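Local coordinates for probable chemoreceptor (Methyl-accepting chemotaxis) transmembrane protein (Rhizobium meliloti, PDB 6D8V), which serves as a chemotactic sensor for quaternary ammonium compounds, its sensory domain binding 1,1-dimethyl-prolinium, and probably passes the signal on across the membrane, at residues A[179-184]-A[190-195]; A[200-205]-A[259-264]; A[237-240]-A[246-249]. One frame throughout, in Å; residues are numbered along the deposited sequence.

Interaction 1 of 3, residues A[179-184]-A[190-195]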
ATOM      1  N   ASP A 179      11.091   1.516  -6.393  1.00 71.71           N
ATOM      2  CA  ASP A 179      11.735   0.718  -7.434  1.00 61.94           C
ATOM      3  C   ASP A 179      10.966   0.794  -8.746  1.00 71.39           C
ATOM      4  O   ASP A 179      11.560   0.989  -9.812  1.00 85.63           O
ATOM      5  CB  ASP A 179      11.871  -0.737  -6.977  1.00 85.36           C
ATOM      6  CG  ASP A 179      13.063  -0.956  -6.057  1.00120.05           C
ATOM      7  OD1 ASP A 179      13.886  -0.028  -5.905  1.00132.75           O
ATOM      8  OD2 ASP A 179      13.176  -2.062  -5.487  1.00135.45           O
ATOM      9  N   ARG A 180       9.642   0.631  -8.694  1.00 72.62           N
ATOM     10  CA  ARG A 180       8.850   0.707  -9.919  1.00 68.97           C
ATOM     11  C   ARG A 180       9.000   2.064 -10.593  1.00 78.30           C
ATOM     12  O   ARG A 180       9.060   2.146 -11.825  1.00 96.75           O
ATOM     13  CB  ARG A 180       7.377   0.424  -9.623  1.00 75.42           C
ATOM     14  CG  ARG A 180       7.127  -0.934  -8.983  1.00 94.03           C
ATOM     15  CD  ARG A 180       5.950  -1.659  -9.614  1.00 87.11           C
ATOM     16  NE  ARG A 180       6.180  -2.017 -11.008  1.00 93.90           N
ATOM     17  CZ  ARG A 180       5.515  -2.973 -11.642  1.00119.89           C
ATOM     18  NH1 ARG A 180       4.590  -3.664 -10.995  1.00125.69           N
ATOM     19  NH2 ARG A 180       5.779  -3.243 -12.916  1.00134.35           N
ATOM     20  N   LEU A 181       9.065   3.139  -9.807  1.00 86.30           N
ATOM     21  CA  LEU A 181       9.212   4.462 -10.396  1.00 90.15           C
ATOM     22  C   LEU A 181      10.561   4.658 -11.067  1.00105.44           C
ATOM     23  O   LEU A 181      10.739   5.648 -11.784  1.00120.14           O
ATOM     24  CB  LEU A 181       9.009   5.540  -9.338  1.00 77.35           C
ATOM     25  CG  LEU A 181       7.603   5.584  -8.748  1.00 58.49           C
ATOM     26  CD1 LEU A 181       7.412   6.877  -7.980  1.00 70.74           C
ATOM     27  CD2 LEU A 181       6.555   5.439  -9.838  1.00 51.46           C
ATOM     28  N   SER A 182      11.514   3.762 -10.836  1.00103.15           N
ATOM     29  CA  SER A 182      12.735   3.732 -11.623  1.00106.22           C
ATOM     30  C   SER A 182      12.756   2.612 -12.651  1.00118.73           C
ATOM     31  O   SER A 182      13.570   2.667 -13.577  1.00133.48           O
ATOM     32  CB  SER A 182      13.955   3.606 -10.705  1.00 95.99           C
ATOM     33  OG  SER A 182      14.344   4.887 -10.222  1.00 91.48           O
ATOM     34  N   ALA A 183      11.970   1.576 -12.503  1.00119.18           N
ATOM     35  CA  ALA A 183      11.866   0.603 -13.576  1.00113.26           C
ATOM     36  C   ALA A 183      11.181   1.145 -14.823  1.00135.52           C
ATOM     37  O   ALA A 183      11.531   0.800 -15.924  1.00143.60           O
ATOM     38  CB  ALA A 183      11.225  -0.668 -13.110  1.00 94.38           C
ATOM     39  N   VAL A 184      10.215   2.027 -14.635  1.00146.65           N
ATOM     40  CA  VAL A 184       9.618   2.766 -15.720  1.00134.53           C
ATOM     41  C   VAL A 184      10.100   4.205 -15.541  1.00158.63           C
ATOM     42  O   VAL A 184       9.789   4.867 -14.578  1.00166.90           O
ATOM     43  CB  VAL A 184       8.088   2.604 -15.699  1.00110.07           C
ATOM     44  CG1 VAL A 184       7.701   1.206 -15.283  1.00115.77           C
ATOM     45  CG2 VAL A 184       7.433   3.551 -14.751  1.00 90.94           C
ATOM     46  N   GLY A 190      14.912  14.022 -14.880  1.00 96.83           N
ATOM     47  CA  GLY A 190      13.596  14.316 -14.397  1.00 76.82           C
ATOM     48  C   GLY A 190      13.430  13.324 -13.347  1.00 92.17           C
ATOM     49  O   GLY A 190      13.970  12.310 -13.469  1.00139.14           O
ATOM     50  N   ARG A 191      12.728  13.650 -12.305  1.00 62.85           N
ATOM     51  CA  ARG A 191      12.416  12.726 -11.225  1.00 69.12           C
ATOM     52  C   ARG A 191      10.907  12.586 -11.099  1.00 68.15           C
ATOM     53  O   ARG A 191      10.165  13.545 -11.334  1.00 75.29           O
ATOM     54  CB  ARG A 191      13.046  13.207  -9.897  1.00 66.31           C
ATOM     55  CG  ARG A 191      14.564  13.410  -9.964  1.00 62.64           C
ATOM     56  CD  ARG A 191      15.308  12.074 -10.007  1.00 83.37           C
ATOM     57  NE  ARG A 191      16.370  12.061 -11.013  1.00113.41           N
ATOM     58  CZ  ARG A 191      17.668  12.222 -10.756  1.00120.68           C
ATOM     59  NH1 ARG A 191      18.092  12.404  -9.511  1.00125.69           N
ATOM     60  NH2 ARG A 191      18.545  12.194 -11.753  1.00111.98           N
ATOM     61  N   VAL A 192      10.448  11.392 -10.757  1.00 58.56           N
ATOM     62  CA  VAL A 192       9.033  11.188 -10.488  1.00 67.15           C
ATOM     63  C   VAL A 192       8.901  10.700  -9.052  1.00 60.82           C
ATOM     64  O   VAL A 192       9.714   9.911  -8.556  1.00 58.77           O
ATOM     65  CB  VAL A 192       8.343  10.220 -11.494  1.00 68.64           C
ATOM     66  CG1 VAL A 192       8.963  10.346 -12.891  1.00 57.51           C
ATOM     67  CG2 VAL A 192       8.342   8.772 -11.001  1.00 53.81           C
ATOM     68  N   TYR A 193       7.879  11.206  -8.373  1.00 66.70           N
ATOM     69  CA  TYR A 193       7.593  10.864  -6.992  1.00 56.80           C
ATOM     70  C   TYR A 193       6.119  10.487  -6.906  1.00 57.04           C
ATOM     71  O   TYR A 193       5.428  10.385  -7.922  1.00 64.30           O
ATOM     72  CB  TYR A 193       7.981  12.019  -6.063  1.00 55.78           C
ATOM     73  CG  TYR A 193       9.453  12.338  -6.161  1.00 61.17           C
ATOM     74  CD1 TYR A 193      10.401  11.416  -5.746  1.00 57.41           C
ATOM     75  CD2 TYR A 193       9.900  13.539  -6.700  1.00 65.40           C
ATOM     76  CE1 TYR A 193      11.747  11.684  -5.843  1.00 58.87           C
ATOM     77  CE2 TYR A 193      11.258  13.814  -6.798  1.00 65.33           C
ATOM     78  CZ  TYR A 193      12.179  12.879  -6.369  1.00 58.22           C
ATOM     79  OH  TYR A 193      13.539  13.126  -6.448  1.00 62.48           O
ATOM     80  N   LEU A 194       5.628  10.267  -5.691  1.00 64.55           N
ATOM     81  CA  LEU A 194       4.295   9.707  -5.509  1.00 55.35           C
ATOM     82  C   LEU A 194       3.751  10.099  -4.143  1.00 67.48           C
ATOM     83  O   LEU A 194       4.421   9.885  -3.125  1.00 65.85           O
ATOM     84  CB  LEU A 194       4.339   8.185  -5.645  1.00 61.23           C
ATOM     85  CG  LEU A 194       2.999   7.458  -5.765  1.00 72.55           C
ATOM     86  CD1 LEU A 194       2.354   7.733  -7.124  1.00 46.07           C
ATOM     87  CD2 LEU A 194       3.221   5.973  -5.552  1.00 66.51           C
ATOM     88  N   LEU A 195       2.541  10.665  -4.131  1.00 60.31           N
ATOM     89  CA  LEU A 195       1.849  11.078  -2.917  1.00 63.55           C
ATOM     90  C   LEU A 195       0.652  10.174  -2.663  1.00 68.49           C
ATOM     91  O   LEU A 195       0.073   9.602  -3.591  1.00 70.31           O
ATOM     92  CB  LEU A 195       1.378  12.537  -3.002  1.00 60.41           C
ATOM     93  CG  LEU A 195       2.465  13.604  -2.920  1.00 56.59           C
ATOM     94  CD1 LEU A 195       1.881  14.996  -2.734  1.00 56.20           C
ATOM     95  CD2 LEU A 195       3.412  13.260  -1.786  1.00 65.01           C
TER
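L181, in the last turn of helix 174-183, sits against V192 of strand 191-195, and their CA atoms are 6.7 Å apart. The chain passes by a short connection into this outermost strand of the four-stranded antiparallel sheet, a helix-to-strand link consistent with the second module of a double Cache sensor. Helix and strand run mostly against each other, at 145° between their directions, with 8.9 Å between the axes of the short segments. No hydrogen bond crosses; apolar side chains carry the contact, with L181 CD1 also lying against the strand backbone.

L181 carries nearly all the helix side. I18 of helix 2-45 and A203 also touch this leucine, so it fills the buried angle between the helices and the sheet edge. V192 likewise points to the helix, and its CG2 methyl faces the whole isobutyl group, 3.7 Å from CB of L181. With chi2 of L181 at -166° the side chain is extended, and its outer methyl is carried along the strand beyond V192. L194 offers just the root of its side chain here, while its methyls reach W261 and V263. The farthest point of the contact is L181 CD1 meeting L194 CB at 4.1 Å.

Interaction 2 of 3, residues A[200-205]-A[259-264]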
ATOM      1  N   LYS A 200       0.498  12.417   1.714  1.00 82.38           N
ATOM      2  CA  LYS A 200       1.704  11.940   2.372  1.00 72.27           C
ATOM      3  C   LYS A 200       2.670  11.394   1.321  1.00 70.15           C
ATOM      4  O   LYS A 200       2.254  10.915   0.257  1.00 71.15           O
ATOM      5  CB  LYS A 200       1.362  10.846   3.394  1.00 66.52           C
ATOM      6  CG  LYS A 200       0.225  11.155   4.366  1.00 63.74           C
ATOM      7  CD  LYS A 200       0.770  11.516   5.737  1.00 82.67           C
ATOM      8  CE  LYS A 200      -0.255  11.299   6.853  1.00 77.95           C
ATOM      9  NZ  LYS A 200      -0.744   9.884   6.912  1.00 90.04           N
ATOM     10  N   TRP A 201       3.971  11.462   1.630  1.00 58.29           N
ATOM     11  CA  TRP A 201       5.012  11.008   0.709  1.00 54.97           C
ATOM     12  C   TRP A 201       5.071   9.483   0.697  1.00 63.03           C
ATOM     13  O   TRP A 201       5.339   8.862   1.733  1.00 82.77           O
ATOM     14  CB  TRP A 201       6.374  11.574   1.094  1.00 58.14           C
ATOM     15  CG  TRP A 201       6.598  13.022   0.776  1.00 74.76           C
ATOM     16  CD1 TRP A 201       6.401  14.089   1.615  1.00 73.05           C
ATOM     17  CD2 TRP A 201       7.106  13.568  -0.452  1.00 76.73           C
ATOM     18  NE1 TRP A 201       6.751  15.265   0.982  1.00 76.64           N
ATOM     19  CE2 TRP A 201       7.182  14.974  -0.287  1.00 82.69           C
ATOM     20  CE3 TRP A 201       7.503  13.008  -1.671  1.00 56.23           C
ATOM     21  CZ2 TRP A 201       7.633  15.825  -1.302  1.00 58.64           C
ATOM     22  CZ3 TRP A 201       7.956  13.858  -2.676  1.00 69.08           C
ATOM     23  CH2 TRP A 201       8.018  15.249  -2.482  1.00 64.54           C
ATOM     24  N   LEU A 202       4.828   8.886  -0.484  1.00 70.55           N
ATOM     25  CA  LEU A 202       4.990   7.456  -0.729  1.00 53.31           C
ATOM     26  C   LEU A 202       6.325   7.147  -1.390  1.00 59.77           C
ATOM     27  O   LEU A 202       6.928   6.098  -1.120  1.00 65.68           O
ATOM     28  CB  LEU A 202       3.848   6.946  -1.600  1.00 55.76           C
ATOM     29  CG  LEU A 202       2.494   6.843  -0.926  1.00 55.63           C
ATOM     30  CD1 LEU A 202       1.485   6.247  -1.875  1.00 54.82           C
ATOM     31  CD2 LEU A 202       2.622   5.992   0.316  1.00 68.31           C
ATOM     32  N   ALA A 203       6.773   8.047  -2.264  1.00 61.27           N
ATOM     33  CA  ALA A 203       8.085   7.973  -2.896  1.00 58.34           C
ATOM     34  C   ALA A 203       8.586   9.398  -3.008  1.00 55.64           C
ATOM     35  O   ALA A 203       7.940  10.224  -3.662  1.00 61.15           O
ATOM     36  CB  ALA A 203       8.015   7.294  -4.275  1.00 49.68           C
ATOM     37  N   ALA A 204       9.714   9.681  -2.360  1.00 59.17           N
ATOM     38  CA  ALA A 204      10.196  11.025  -2.098  1.00 55.03           C
ATOM     39  C   ALA A 204      11.632  11.188  -2.564  1.00 57.16           C
ATOM     40  O   ALA A 204      12.290  10.216  -2.932  1.00 77.29           O
ATOM     41  CB  ALA A 204      10.109  11.346  -0.597  1.00 65.13           C
ATOM     42  N   PRO A 205      12.133  12.424  -2.577  1.00 58.98           N
ATOM     43  CA  PRO A 205      13.555  12.639  -2.897  1.00 69.91           C
ATOM     44  C   PRO A 205      14.493  12.079  -1.841  1.00 79.03           C
ATOM     45  O   PRO A 205      15.406  11.315  -2.165  1.00 95.29           O
ATOM     46  CB  PRO A 205      13.687  14.166  -2.980  1.00 62.42           C
ATOM     47  CG  PRO A 205      12.327  14.682  -3.186  1.00 61.01           C
ATOM     48  CD  PRO A 205      11.343  13.667  -2.642  1.00 58.49           C
ATOM     49  N   ALA A 259      -9.598   4.850  -3.358  1.00 78.01           N
ATOM     50  CA  ALA A 259      -8.586   5.848  -3.044  1.00 69.02           C
ATOM     51  C   ALA A 259      -7.926   6.295  -4.338  1.00 66.18           C
ATOM     52  O   ALA A 259      -8.052   5.644  -5.376  1.00 67.43           O
ATOM     53  CB  ALA A 259      -7.533   5.314  -2.072  1.00 59.46           C
ATOM     54  N   GLN A 260      -7.227   7.420  -4.264  1.00 68.36           N
ATOM     55  CA  GLN A 260      -6.423   7.902  -5.370  1.00 64.36           C
ATOM     56  C   GLN A 260      -5.054   8.320  -4.851  1.00 65.96           C
ATOM     57  O   GLN A 260      -4.882   8.639  -3.672  1.00 58.21           O
ATOM     58  CB  GLN A 260      -7.093   9.071  -6.085  1.00 62.52           C
ATOM     59  CG  GLN A 260      -7.406  10.245  -5.189  1.00 79.01           C
ATOM     60  CD  GLN A 260      -7.871  11.443  -5.977  1.00 88.09           C
ATOM     61  OE1 GLN A 260      -8.119  11.346  -7.177  1.00 97.64           O
ATOM     62  NE2 GLN A 260      -7.985  12.585  -5.310  1.00 89.18           N
ATOM     63  N   TRP A 261      -4.080   8.309  -5.752  1.00 60.90           N
ATOM     64  CA  TRP A 261      -2.730   8.759  -5.460  1.00 60.64           C
ATOM     65  C   TRP A 261      -2.324   9.867  -6.424  1.00 59.71           C
ATOM     66  O   TRP A 261      -2.926  10.052  -7.485  1.00 72.99           O
ATOM     67  CB  TRP A 261      -1.725   7.614  -5.561  1.00 62.78           C
ATOM     68  CG  TRP A 261      -1.801   6.639  -4.433  1.00 64.17           C
ATOM     69  CD1 TRP A 261      -2.587   6.720  -3.321  1.00 65.87           C
ATOM     70  CD2 TRP A 261      -1.052   5.428  -4.307  1.00 62.12           C
ATOM     71  NE1 TRP A 261      -2.370   5.630  -2.507  1.00 58.57           N
ATOM     72  CE2 TRP A 261      -1.434   4.822  -3.094  1.00 54.43           C
ATOM     73  CE3 TRP A 261      -0.097   4.794  -5.109  1.00 63.22           C
ATOM     74  CZ2 TRP A 261      -0.898   3.616  -2.663  1.00 49.07           C
ATOM     75  CZ3 TRP A 261       0.438   3.595  -4.679  1.00 52.28           C
ATOM     76  CH2 TRP A 261       0.039   3.021  -3.464  1.00 52.18           C
ATOM     77  N   LEU A 262      -1.279  10.595  -6.048  1.00 57.96           N
ATOM     78  CA  LEU A 262      -0.678  11.616  -6.892  1.00 62.82           C
ATOM     79  C   LEU A 262       0.652  11.105  -7.425  1.00 64.41           C
ATOM     80  O   LEU A 262       1.518  10.675  -6.656  1.00 68.41           O
ATOM     81  CB  LEU A 262      -0.442  12.927  -6.133  1.00 68.17           C
ATOM     82  CG  LEU A 262      -1.645  13.714  -5.666  1.00 72.91           C
ATOM     83  CD1 LEU A 262      -2.711  13.705  -6.748  1.00 74.10           C
ATOM     84  CD2 LEU A 262      -2.171  13.128  -4.372  1.00 86.33           C
ATOM     85  N   VAL A 263       0.804  11.152  -8.730  1.00 65.42           N
ATOM     86  CA  VAL A 263       2.113  11.110  -9.351  1.00 51.08           C
ATOM     87  C   VAL A 263       2.641  12.535  -9.365  1.00 62.82           C
ATOM     88  O   VAL A 263       1.914  13.476  -9.704  1.00 65.22           O
ATOM     89  CB  VAL A 263       2.031  10.523 -10.770  1.00 58.89           C
ATOM     90  CG1 VAL A 263       3.375  10.570 -11.449  1.00 59.68           C
ATOM     91  CG2 VAL A 263       1.519   9.094 -10.718  1.00 71.05           C
ATOM     92  N   LEU A 264       3.879  12.703  -8.940  1.00 61.30           N
ATOM     93  CA  LEU A 264       4.584  13.964  -9.074  1.00 69.70           C
ATOM     94  C   LEU A 264       5.692  13.749 -10.083  1.00 60.25           C
ATOM     95  O   LEU A 264       6.473  12.799  -9.966  1.00 70.22           O
ATOM     96  CB  LEU A 264       5.184  14.434  -7.748  1.00 73.58           C
ATOM     97  CG  LEU A 264       4.299  14.503  -6.512  1.00 61.30           C
ATOM     98  CD1 LEU A 264       5.126  15.036  -5.357  1.00 64.97           C
ATOM     99  CD2 LEU A 264       3.087  15.379  -6.768  1.00 54.63           C
TER
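One methyl group, CD1 of L202, stands almost squarely over the indole of W261. It is 3.5 Å from the centroid of the six-membered ring and only 12° off the ring normal, a CH-pi contact over the face. Its nearest ring atom is CE2 of W261, but all the six-ring carbons lie at similar range, as expected for a methyl over the centre. L202 reaches this place because its side chain is extended, chi2 -176°, and points at the strand. The tryptophan's CB leaves across that direction, and the end of its side chain then comes nearer to L202, the two side chains crossing at about a right angle. NE1 of W261 gives its hydrogen to OE1 of Q197, which fixes the rotation of the indole and satisfies its buried N-H.

A second, looser contact lies farther along. CD1 of L264 touches CZ3 of W201 at 4.1 Å, approaching that ring obliquely. W201 starts away from strand 259-268, and only the far end of its indole returns to it.

The backbones stay apart, 9.1 Å between the CA atoms of L202 and W261, and share no hydrogen bond; each pairs or packs with strand 191-195, whose L194 side chain also touches W261. L202 and A203 both face L194 and both bond to it through the backbone, where the chain turns a corner: the arrangement of a classic beta bulge, here beside the edge of the antiparallel sheet.

Interaction 3 of 3, residues A[237-240]-A[246-249]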
ATOM      1  N   LEU A 237       9.793  25.974  -8.723  1.00131.82           N
ATOM      2  CA  LEU A 237      10.193  25.773  -7.353  1.00124.96           C
ATOM      3  C   LEU A 237      11.585  25.270  -7.366  1.00141.85           C
ATOM      4  O   LEU A 237      12.023  24.734  -8.370  1.00132.98           O
ATOM      5  CB  LEU A 237       9.292  24.825  -6.610  1.00 98.63           C
ATOM      6  CG  LEU A 237       8.541  23.749  -7.321  1.00 94.29           C
ATOM      7  CD1 LEU A 237       9.263  22.490  -7.018  1.00 89.03           C
ATOM      8  CD2 LEU A 237       7.218  23.682  -6.649  1.00 71.77           C
ATOM      9  N   THR A 238      12.300  25.525  -6.265  1.00158.07           N
ATOM     10  CA  THR A 238      13.752  25.349  -6.199  1.00144.84           C
ATOM     11  C   THR A 238      14.264  24.491  -5.093  1.00132.72           C
ATOM     12  O   THR A 238      13.965  24.728  -3.959  1.00117.66           O
ATOM     13  CB  THR A 238      14.381  26.691  -5.975  1.00122.88           C
ATOM     14  OG1 THR A 238      13.431  27.492  -5.283  1.00116.13           O
ATOM     15  CG2 THR A 238      14.660  27.316  -7.286  1.00110.46           C
ATOM     16  N   TYR A 239      15.076  23.509  -5.424  1.00131.37           N
ATOM     17  CA  TYR A 239      15.783  22.782  -4.418  1.00134.01           C
ATOM     18  C   TYR A 239      17.055  23.547  -4.658  1.00142.85           C
ATOM     19  O   TYR A 239      17.673  23.387  -5.686  1.00147.87           O
ATOM     20  CB  TYR A 239      15.856  21.274  -4.757  1.00118.49           C
ATOM     21  CG  TYR A 239      14.666  20.443  -4.230  1.00128.92           C
ATOM     22  CD1 TYR A 239      13.630  21.059  -3.571  1.00144.50           C
ATOM     23  CD2 TYR A 239      14.570  19.051  -4.412  1.00113.73           C
ATOM     24  CE1 TYR A 239      12.543  20.344  -3.106  1.00133.25           C
ATOM     25  CE2 TYR A 239      13.471  18.341  -3.936  1.00101.81           C
ATOM     26  CZ  TYR A 239      12.458  19.007  -3.272  1.00108.27           C
ATOM     27  OH  TYR A 239      11.337  18.436  -2.727  1.00 70.58           O
ATOM     28  N   ASP A 240      17.442  24.379  -3.695  1.00140.69           N
ATOM     29  CA  ASP A 240      17.869  25.740  -3.937  1.00152.00           C
ATOM     30  C   ASP A 240      19.087  26.127  -4.739  1.00158.31           C
ATOM     31  O   ASP A 240      20.177  25.629  -4.589  1.00152.73           O
ATOM     32  CB  ASP A 240      17.729  26.668  -2.736  1.00151.40           C
ATOM     33  CG  ASP A 240      17.487  28.131  -3.160  1.00152.40           C
ATOM     34  OD1 ASP A 240      17.983  28.538  -4.217  1.00155.72           O
ATOM     35  OD2 ASP A 240      16.776  28.870  -2.466  1.00147.17           O
ATOM     36  N   ASP A 246       9.844  22.460 -12.539  1.00100.02           N
ATOM     37  CA  ASP A 246       8.401  22.488 -12.361  1.00 95.19           C
ATOM     38  C   ASP A 246       7.935  21.177 -11.739  1.00 94.14           C
ATOM     39  O   ASP A 246       8.491  20.109 -12.010  1.00 92.88           O
ATOM     40  CB  ASP A 246       7.687  22.697 -13.702  1.00 92.13           C
ATOM     41  CG  ASP A 246       8.042  24.014 -14.361  1.00 93.64           C
ATOM     42  OD1 ASP A 246       7.817  25.075 -13.740  1.00104.96           O
ATOM     43  OD2 ASP A 246       8.545  23.987 -15.504  1.00 97.65           O
ATOM     44  N   ARG A 247       6.895  21.259 -10.912  1.00 90.49           N
ATOM     45  CA  ARG A 247       6.298  20.085 -10.282  1.00 63.10           C
ATOM     46  C   ARG A 247       4.898  19.912 -10.848  1.00 78.13           C
ATOM     47  O   ARG A 247       4.030  20.761 -10.629  1.00 89.94           O
ATOM     48  CB  ARG A 247       6.255  20.228  -8.763  1.00 67.21           C
ATOM     49  CG  ARG A 247       5.691  19.017  -8.038  1.00 60.31           C
ATOM     50  CD  ARG A 247       6.770  18.221  -7.319  1.00 69.67           C
ATOM     51  NE  ARG A 247       7.175  18.848  -6.058  1.00 71.82           N
ATOM     52  CZ  ARG A 247       8.326  18.612  -5.440  1.00 82.50           C
ATOM     53  NH1 ARG A 247       9.200  17.766  -5.966  1.00 95.37           N
ATOM     54  NH2 ARG A 247       8.602  19.227  -4.303  1.00104.72           N
ATOM     55  N   VAL A 248       4.678  18.826 -11.582  1.00 70.21           N
ATOM     56  CA  VAL A 248       3.353  18.476 -12.075  1.00 66.31           C
ATOM     57  C   VAL A 248       2.777  17.395 -11.174  1.00 71.65           C
ATOM     58  O   VAL A 248       3.438  16.384 -10.899  1.00 83.73           O
ATOM     59  CB  VAL A 248       3.401  18.004 -13.539  1.00 61.47           C
ATOM     60  CG1 VAL A 248       2.049  17.472 -13.951  1.00 56.89           C
ATOM     61  CG2 VAL A 248       3.810  19.140 -14.447  1.00 65.77           C
ATOM     62  N   VAL A 249       1.547  17.602 -10.716  1.00 59.51           N
ATOM     63  CA  VAL A 249       0.850  16.642  -9.871  1.00 68.80           C
ATOM     64  C   VAL A 249      -0.260  16.000 -10.689  1.00 67.37           C
ATOM     65  O   VAL A 249      -0.981  16.683 -11.426  1.00 72.23           O
ATOM     66  CB  VAL A 249       0.302  17.315  -8.596  1.00 54.49           C
ATOM     67  CG1 VAL A 249       1.334  18.265  -8.030  1.00 56.58           C
ATOM     68  CG2 VAL A 249      -0.969  18.058  -8.900  1.00 74.42           C
TER
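R247 and Y239 meet edge-on from the arginine's side: OH of Y239 lies in the guanidinium plane, 4° out of it, and accepts a hydrogen bond from NH2 of R247 at 3.3 Å. The N-H points almost straight at the oxygen, at 174°, although the bond is long. Ring and guanidinium planes are turned 70° apart, so the two flat groups do not stack, and the side chains cross at about a right angle. CB of Y239 sets off across the line to the other strand, and the hydroxyl end comes in to the arginine.

A double bend brings the guanidinium there. CG of R247 leaves anti to the backbone N, and the chain then folds at chi2 and chi3. L237 crosses this folded chain just as squarely: its CD1 is 4.1 Å from CB of R247, and the same methyl sits over one face of the guanidinium, displaced toward its rim.

The tyrosine is not the strongest partner. NH1 of R247 forms a salt bridge with OD2 of D266 on strand 259-268, and NE makes a weak hydrogen bond to the hydroxyl of Y214, so all three nitrogens are engaged and the buried charge is held in orientation. On the other side of the strand D246 points away from 237-240 and forms a salt bridge with R269.

Strands 232-239 and 243-254 form an antiparallel beta hairpin, with L237 bonded through its backbone to F245 and R247 to I234. The arginine bridges three strands, from the hairpin's outer arm to strand 259-268, across the face of the sheet.

In the fold
All three contacts belong to the four-stranded antiparallel sheet, ordered 191-195, 259-268, 243-254, 232-239. Interaction 1 packs a helix on the face of one outermost strand, interaction 3 lies at the other outermost strand, and interaction 2 engages strand 259-268 between them. Centres of interactions 1 and 2 are about 10 Å apart, joined by probable backbone hydrogen bonds such as Y193 N to L264 O at 2.7 Å. Interaction 3 is about 15 Å from either centre; L264 links it to interaction 2, its CD1 4.1 Å from CD of R247. None of these segments contributes to the 1,1-dimethyl-prolinium pocket; L202 touches P139, which precedes pocket residue Y140 in sequence.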